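Local coordinates for extracellular solute-binding protein, family 5 (Chelativorans sp., PDB 6WM6), which binds EDTA in the periplasm and, as the solute-binding component of an ABC transport system, probably hands it on for uptake, at residues 49-54 / 271-276; 230-235 / 251-256. All blocks are in the same frame, centred on the assembly; numbering follows the deposited sequence.

Contact 1 (49-54 / 271-276); sequences EVTFAV and EVDVIY
Asp273 lays its side chain along the backbone of Thr51, a worked example of a carboxylate supplying an acceptor beside a strand. Its CB lies 3.6 Å from Thr51 O. With CG turned to the side of its own backbone N (chi1 -51°), the carboxyl carbon comes near Thr51 N, and at the tip OD2 accepts the hydrogen of Thr51 N over 3.0 Å. That N-H arrives on the anti side of OD2, 18° out of the carboxylate plane. The same oxygen also takes hydrogens from two waters: one donates to Glu49 O as well, the other is bonded to Thr51 OG1. In return, Asp273 N donates to Thr51 O at 2.8 Å, and Val274 N adds a weak bond to that acceptor. With an alanine in place of Asp273, Thr51 N would probably lose its partner here and both waters their shared acceptor.

Farther along, the backbones pair at a single bridge, Phe52 with Val274, beside which Ala53 N meets Val274 O at 2.9 Å in an almost straight bond (176° at the hydrogen). Val274 CG1 comes obliquely against the Phe52 ring, 3.6 Å from CD2, while its CG2 touches Val50 CG1. The Ala53 methyl meets Val272 CG1 and Ile275 CG2, and Phe52 CZ sits 4.0 Å from Tyr276 CB. A third water joins Ala53 O to Tyr276 N. Val274 and Ile275 also pack on strand 524-537, so the contact ties strand 49-54, at the margin of its own sheet, to a second sheet. Its chemistry is divided: an apolar patch around Val274 adjoins a hydrated carboxylate, and the three donors gathered on OD2 would favour an ionised Asp273.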
loop_
_atom_site.group_PDB
_atom_site.type_symbol
_atom_site.label_atom_id
_atom_site.label_comp_id
_atom_site.label_asym_id
_atom_site.label_seq_id
_atom_site.Cartn_x
_atom_site.Cartn_y
_atom_site.Cartn_z
ATOM N N GLU A 49 -12.739 -18.968 17.925
ATOM C CA GLU A 49 -12.995 -18.181 16.723
ATOM C C GLU A 49 -12.531 -16.752 16.933
ATOM O O GLU A 49 -12.535 -16.245 18.059
ATOM C CB GLU A 49 -14.485 -18.164 16.345
ATOM C CG GLU A 49 -15.125 -19.543 16.220
ATOM C CD GLU A 49 -16.507 -19.487 15.590
ATOM O OE1 GLU A 49 -16.991 -18.367 15.331
ATOM O OE2 GLU A 49 -17.095 -20.565 15.352
ATOM N N VAL A 50 -12.128 -16.105 15.845
ATOM C CA VAL A 50 -11.786 -14.686 15.816
ATOM C C VAL A 50 -12.528 -14.061 14.641
ATOM O O VAL A 50 -12.560 -14.637 13.542
ATOM C CB VAL A 50 -10.270 -14.465 15.676
ATOM C CG1 VAL A 50 -9.951 -13.010 15.276
ATOM C CG2 VAL A 50 -9.557 -14.864 16.954
ATOM N N THR A 51 -13.108 -12.884 14.870
ATOM C CA THR A 51 -13.772 -12.111 13.831
ATOM C C THR A 51 -13.058 -10.782 13.645
ATOM O O THR A 51 -12.874 -10.031 14.606
ATOM C CB THR A 51 -15.238 -11.895 14.165
ATOM O OG1 THR A 51 -15.900 -13.168 14.260
ATOM C CG2 THR A 51 -15.922 -11.093 13.086
ATOM N N PHE A 52 -12.686 -10.495 12.402
ATOM C CA PHE A 52 -11.915 -9.312 12.005
ATOM C C PHE A 52 -12.791 -8.474 11.084
ATOM O O PHE A 52 -13.278 -8.966 10.062
ATOM C CB PHE A 52 -10.658 -9.823 11.282
ATOM C CG PHE A 52 -9.607 -8.789 10.946
ATOM C CD1 PHE A 52 -9.866 -7.747 10.078
ATOM C CD2 PHE A 52 -8.325 -8.908 11.458
ATOM C CE1 PHE A 52 -8.862 -6.820 9.761
ATOM C CE2 PHE A 52 -7.334 -7.996 11.132
ATOM C CZ PHE A 52 -7.606 -6.962 10.292
ATOM N N ALA A 53 -12.982 -7.210 11.429
ATOM C CA ALA A 53 -13.820 -6.332 10.629
ATOM C C ALA A 53 -13.067 -5.837 9.405
ATOM O O ALA A 53 -11.899 -5.449 9.504
ATOM C CB ALA A 53 -14.247 -5.110 11.450
ATOM N N VAL A 54 -13.749 -5.824 8.248
ATOM C CA VAL A 54 -13.197 -5.237 7.025
ATOM C C VAL A 54 -14.188 -4.235 6.467
ATOM O O VAL A 54 -15.392 -4.344 6.705
ATOM C CB VAL A 54 -12.819 -6.300 5.971
ATOM C CG1 VAL A 54 -11.768 -7.242 6.556
ATOM C CG2 VAL A 54 -14.032 -7.050 5.499
ATOM N N GLU A 271 -19.334 -7.905 18.467
ATOM C CA GLU A 271 -19.675 -8.353 17.124
ATOM C C GLU A 271 -18.427 -8.686 16.316
ATOM O O GLU A 271 -18.465 -9.525 15.408
ATOM C CB GLU A 271 -20.463 -7.250 16.420
ATOM C CG GLU A 271 -20.913 -7.562 15.008
ATOM C CD GLU A 271 -21.803 -6.468 14.431
ATOM O OE1 GLU A 271 -22.223 -5.576 15.201
ATOM O OE2 GLU A 271 -22.079 -6.502 13.214
ATOM N N VAL A 272 -17.324 -8.004 16.612
ATOM C CA VAL A 272 -16.028 -8.320 16.030
ATOM C C VAL A 272 -15.024 -8.279 17.168
ATOM O O VAL A 272 -15.271 -7.693 18.232
ATOM C CB VAL A 272 -15.617 -7.339 14.917
ATOM C CG1 VAL A 272 -16.657 -7.294 13.807
ATOM C CG2 VAL A 272 -15.364 -5.945 15.480
ATOM N N ASP A 273 -13.870 -8.909 16.933
ATOM C CA ASP A 273 -12.787 -8.940 17.900
ATOM C C ASP A 273 -11.560 -8.134 17.493
ATOM O O ASP A 273 -10.670 -7.937 18.336
ATOM C CB ASP A 273 -12.350 -10.390 18.130
ATOM C CG ASP A 273 -13.503 -11.305 18.440
ATOM O OD1 ASP A 273 -14.204 -11.039 19.422
ATOM O OD2 ASP A 273 -13.711 -12.275 17.701
ATOM N N VAL A 274 -11.485 -7.700 16.239
ATOM C CA VAL A 274 -10.338 -6.977 15.698
ATOM C C VAL A 274 -10.874 -5.970 14.690
ATOM O O VAL A 274 -11.718 -6.317 13.852
ATOM C CB VAL A 274 -9.363 -7.892 14.948
ATOM C CG1 VAL A 274 -8.099 -7.115 14.531
ATOM C CG2 VAL A 274 -9.011 -9.109 15.773
ATOM N N ILE A 275 -10.354 -4.752 14.742
ATOM C CA ILE A 275 -10.616 -3.738 13.725
ATOM C C ILE A 275 -9.282 -3.123 13.318
ATOM O O ILE A 275 -8.331 -3.083 14.110
ATOM C CB ILE A 275 -11.627 -2.681 14.188
ATOM C CG1 ILE A 275 -11.072 -1.818 15.323
ATOM C CG2 ILE A 275 -12.931 -3.360 14.631
ATOM C CD1 ILE A 275 -11.963 -0.654 15.696
ATOM N N TYR A 276 -9.227 -2.600 12.094
ATOM C CA TYR A 276 -8.002 -1.987 11.537
ATOM C C TYR A 276 -8.395 -0.775 10.698
ATOM O O TYR A 276 -8.135 -0.714 9.491
ATOM C CB TYR A 276 -7.234 -3.023 10.718
ATOM C CG TYR A 276 -5.790 -2.686 10.383
ATOM C CD1 TYR A 276 -4.871 -2.434 11.372
ATOM C CD2 TYR A 276 -5.341 -2.696 9.069
ATOM C CE1 TYR A 276 -3.520 -2.200 11.079
ATOM C CE2 TYR A 276 -4.012 -2.437 8.760
ATOM C CZ TYR A 276 -3.129 -2.178 9.766
ATOM O OH TYR A 276 -1.805 -1.953 9.461
HETATM O O HOH W 1 -13.925 -14.476 19.610
HETATM O O HOH W 2 -15.665 -14.338 16.626
HETATM O O HOH W 3 -11.099 -2.837 9.981
#

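Contact 2 (230-235 / 251-256)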
loop_
_atom_site.group_PDB
_atom_site.type_symbol
_atom_site.label_atom_id
_atom_site.label_comp_id
_atom_site.label_asym_id
_atom_site.label_seq_id
_atom_site.Cartn_x
_atom_site.Cartn_y
_atom_site.Cartn_z
ATOM N N GLY A 230 -21.826 -9.070 1.343
ATOM C CA GLY A 230 -22.043 -7.868 2.101
ATOM C C GLY A 230 -22.049 -8.051 3.601
ATOM O O GLY A 230 -22.264 -7.069 4.321
ATOM N N GLN A 231 -21.816 -9.272 4.093
ATOM C CA GLN A 231 -21.958 -9.542 5.512
ATOM C C GLN A 231 -20.752 -10.234 6.130
ATOM O O GLN A 231 -20.202 -9.728 7.111
ATOM C CB GLN A 231 -23.199 -10.403 5.782
ATOM C CG GLN A 231 -24.503 -9.778 5.329
ATOM C CD GLN A 231 -24.840 -8.511 6.092
ATOM O OE1 GLN A 231 -24.643 -8.429 7.307
ATOM N NE2 GLN A 231 -25.345 -7.512 5.381
ATOM N N LEU A 232 -20.350 -11.396 5.612
ATOM C CA LEU A 232 -19.442 -12.247 6.385
ATOM C C LEU A 232 -18.735 -13.271 5.515
ATOM O O LEU A 232 -19.387 -14.028 4.782
ATOM C CB LEU A 232 -20.260 -12.983 7.459
ATOM C CG LEU A 232 -19.493 -13.813 8.481
ATOM C CD1 LEU A 232 -18.704 -12.898 9.410
ATOM C CD2 LEU A 232 -20.436 -14.699 9.277
ATOM N N VAL A 233 -17.412 -13.330 5.641
ATOM C CA VAL A 233 -16.594 -14.425 5.110
ATOM C C VAL A 233 -16.250 -15.326 6.282
ATOM O O VAL A 233 -15.710 -14.846 7.289
ATOM C CB VAL A 233 -15.302 -13.894 4.470
ATOM C CG1 VAL A 233 -14.602 -15.026 3.709
ATOM C CG2 VAL A 233 -15.562 -12.707 3.562
ATOM N N THR A 234 -16.547 -16.612 6.171
ATOM C CA THR A 234 -16.214 -17.588 7.202
ATOM C C THR A 234 -15.166 -18.543 6.667
ATOM O O THR A 234 -15.410 -19.238 5.673
ATOM C CB THR A 234 -17.457 -18.347 7.660
ATOM O OG1 THR A 234 -18.382 -17.406 8.211
ATOM C CG2 THR A 234 -17.085 -19.347 8.729
ATOM N N LEU A 235 -14.016 -18.600 7.339
ATOM C CA LEU A 235 -12.948 -19.539 7.015
ATOM C C LEU A 235 -12.784 -20.576 8.116
ATOM O O LEU A 235 -13.064 -20.312 9.296
ATOM C CB LEU A 235 -11.611 -18.827 6.823
ATOM C CG LEU A 235 -11.536 -17.810 5.692
ATOM C CD1 LEU A 235 -12.135 -16.503 6.042
ATOM C CD2 LEU A 235 -10.072 -17.604 5.287
ATOM N N LYS A 251 -12.605 -21.296 13.568
ATOM C CA LYS A 251 -13.080 -20.426 12.511
ATOM C C LYS A 251 -12.380 -19.082 12.598
ATOM O O LYS A 251 -12.120 -18.558 13.690
ATOM C CB LYS A 251 -14.602 -20.206 12.553
ATOM C CG LYS A 251 -15.396 -21.499 12.474
ATOM C CD LYS A 251 -16.810 -21.267 11.964
ATOM C CE LYS A 251 -17.610 -22.566 11.997
ATOM N NZ LYS A 251 -18.942 -22.423 11.342
ATOM N N LEU A 252 -12.071 -18.529 11.424
ATOM C CA LEU A 252 -11.572 -17.171 11.250
ATOM C C LEU A 252 -12.576 -16.470 10.346
ATOM O O LEU A 252 -12.865 -16.957 9.237
ATOM C CB LEU A 252 -10.194 -17.194 10.591
ATOM C CG LEU A 252 -9.646 -15.831 10.177
ATOM C CD1 LEU A 252 -9.497 -14.907 11.376
ATOM C CD2 LEU A 252 -8.301 -16.032 9.466
ATOM N N LYS A 253 -13.155 -15.381 10.825
ATOM C CA LYS A 253 -14.232 -14.704 10.131
ATOM C C LYS A 253 -13.834 -13.271 9.823
ATOM O O LYS A 253 -13.159 -12.612 10.627
ATOM C CB LYS A 253 -15.509 -14.700 10.993
ATOM C CG LYS A 253 -16.133 -16.082 11.125
ATOM C CD LYS A 253 -17.238 -16.125 12.159
ATOM C CE LYS A 253 -17.912 -17.482 12.116
ATOM N NZ LYS A 253 -18.936 -17.605 13.188
ATOM N N PHE A 254 -14.256 -12.784 8.652
ATOM C CA PHE A 254 -14.119 -11.378 8.278
ATOM C C PHE A 254 -15.517 -10.813 8.132
ATOM O O PHE A 254 -16.280 -11.256 7.261
ATOM C CB PHE A 254 -13.294 -11.252 7.004
ATOM C CG PHE A 254 -11.877 -11.700 7.169
ATOM C CD1 PHE A 254 -10.943 -10.866 7.766
ATOM C CD2 PHE A 254 -11.488 -12.950 6.744
ATOM C CE1 PHE A 254 -9.637 -11.269 7.925
ATOM C CE2 PHE A 254 -10.156 -13.363 6.889
ATOM C CZ PHE A 254 -9.245 -12.533 7.481
ATOM N N ARG A 255 -15.867 -9.887 9.015
ATOM C CA ARG A 255 -17.187 -9.275 9.039
ATOM C C ARG A 255 -17.131 -7.946 8.299
ATOM O O ARG A 255 -16.305 -7.090 8.615
ATOM C CB ARG A 255 -17.606 -9.045 10.487
ATOM C CG ARG A 255 -18.943 -8.323 10.654
ATOM C CD ARG A 255 -20.128 -9.240 10.466
ATOM N NE ARG A 255 -21.357 -8.569 10.901
ATOM C CZ ARG A 255 -22.271 -8.055 10.085
ATOM N NH1 ARG A 255 -22.130 -8.138 8.773
ATOM N NH2 ARG A 255 -23.339 -7.459 10.597
ATOM N N ILE A 256 -18.015 -7.783 7.322
ATOM C CA ILE A 256 -18.032 -6.585 6.493
ATOM C C ILE A 256 -18.798 -5.482 7.217
ATOM O O ILE A 256 -19.992 -5.636 7.491
ATOM C CB ILE A 256 -18.635 -6.906 5.114
ATOM C CG1 ILE A 256 -17.704 -7.895 4.391
ATOM C CG2 ILE A 256 -18.834 -5.640 4.299
ATOM C CD1 ILE A 256 -18.403 -8.813 3.424
#
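Leu235 and Phe254 interlock on one face of an antiparallel pair: the CD1 methyl of Leu235 comes to the ring edge, near its plane, 3.7 Å from Phe254 CD2. Leu235 CB lies 3.3 Å from Leu252 O, and farther along this face Val233 CB meets Phe254 CB. On the other face, CD1 of Leu232 settles in the hollow between Lys253 CB and the Arg255 backbone, 3.9 Å from Arg255 CA. Thr234 runs alongside the extended Lys253 chain, its CG2 methyl filling the gap between Lys251 CD and Lys253 CE. At the far end Ile256 presses on the turn, its CD1 3.5 Å from Gln231 N and its CG2 against Gly230 O.

There, in the conformer described here, one of two, Arg255 NH1 reaches Gln231 O at 3.0 Å, while Ile256 N holds Gln231 O at 2.9 Å from the opposite face of its plane. The arginine bends at its second torsion (chi2 79°), which curls NH1 back to reach Gln231 OE1 as well, 2.9 Å away. Gln231 and Leu232 form a classic beta bulge against strand 222-228. That strand flanks 232-237, strand 49-54 flanks 251-256, and helix 71-77 covers the face bearing Val233 and Phe254.

How the contacts relate
Contacts 1 and 2 lie about 9 Å apart, centre to centre, on the same side of the chain's centre. They come together through neighbouring strands of one mixed sheet, ordered 49-54, 251-256, 232-237, 222-228, in which Phe52 N probably bonds to Lys253 O at 2.8 Å. Along the chain the order is 49-54, 230-235, 251-256, 271-276: the local antiparallel pairing of contact 2 falls within the long span that contact 1 closes. Salt bridges join the two, Lys253 with Glu49 and, in one of its two conformers, Arg255 with Glu271. Contact 2 thus builds the sheet's interior, while contact 1 links one of its two edge strands, 49-54, to the sheet containing strand 524-537.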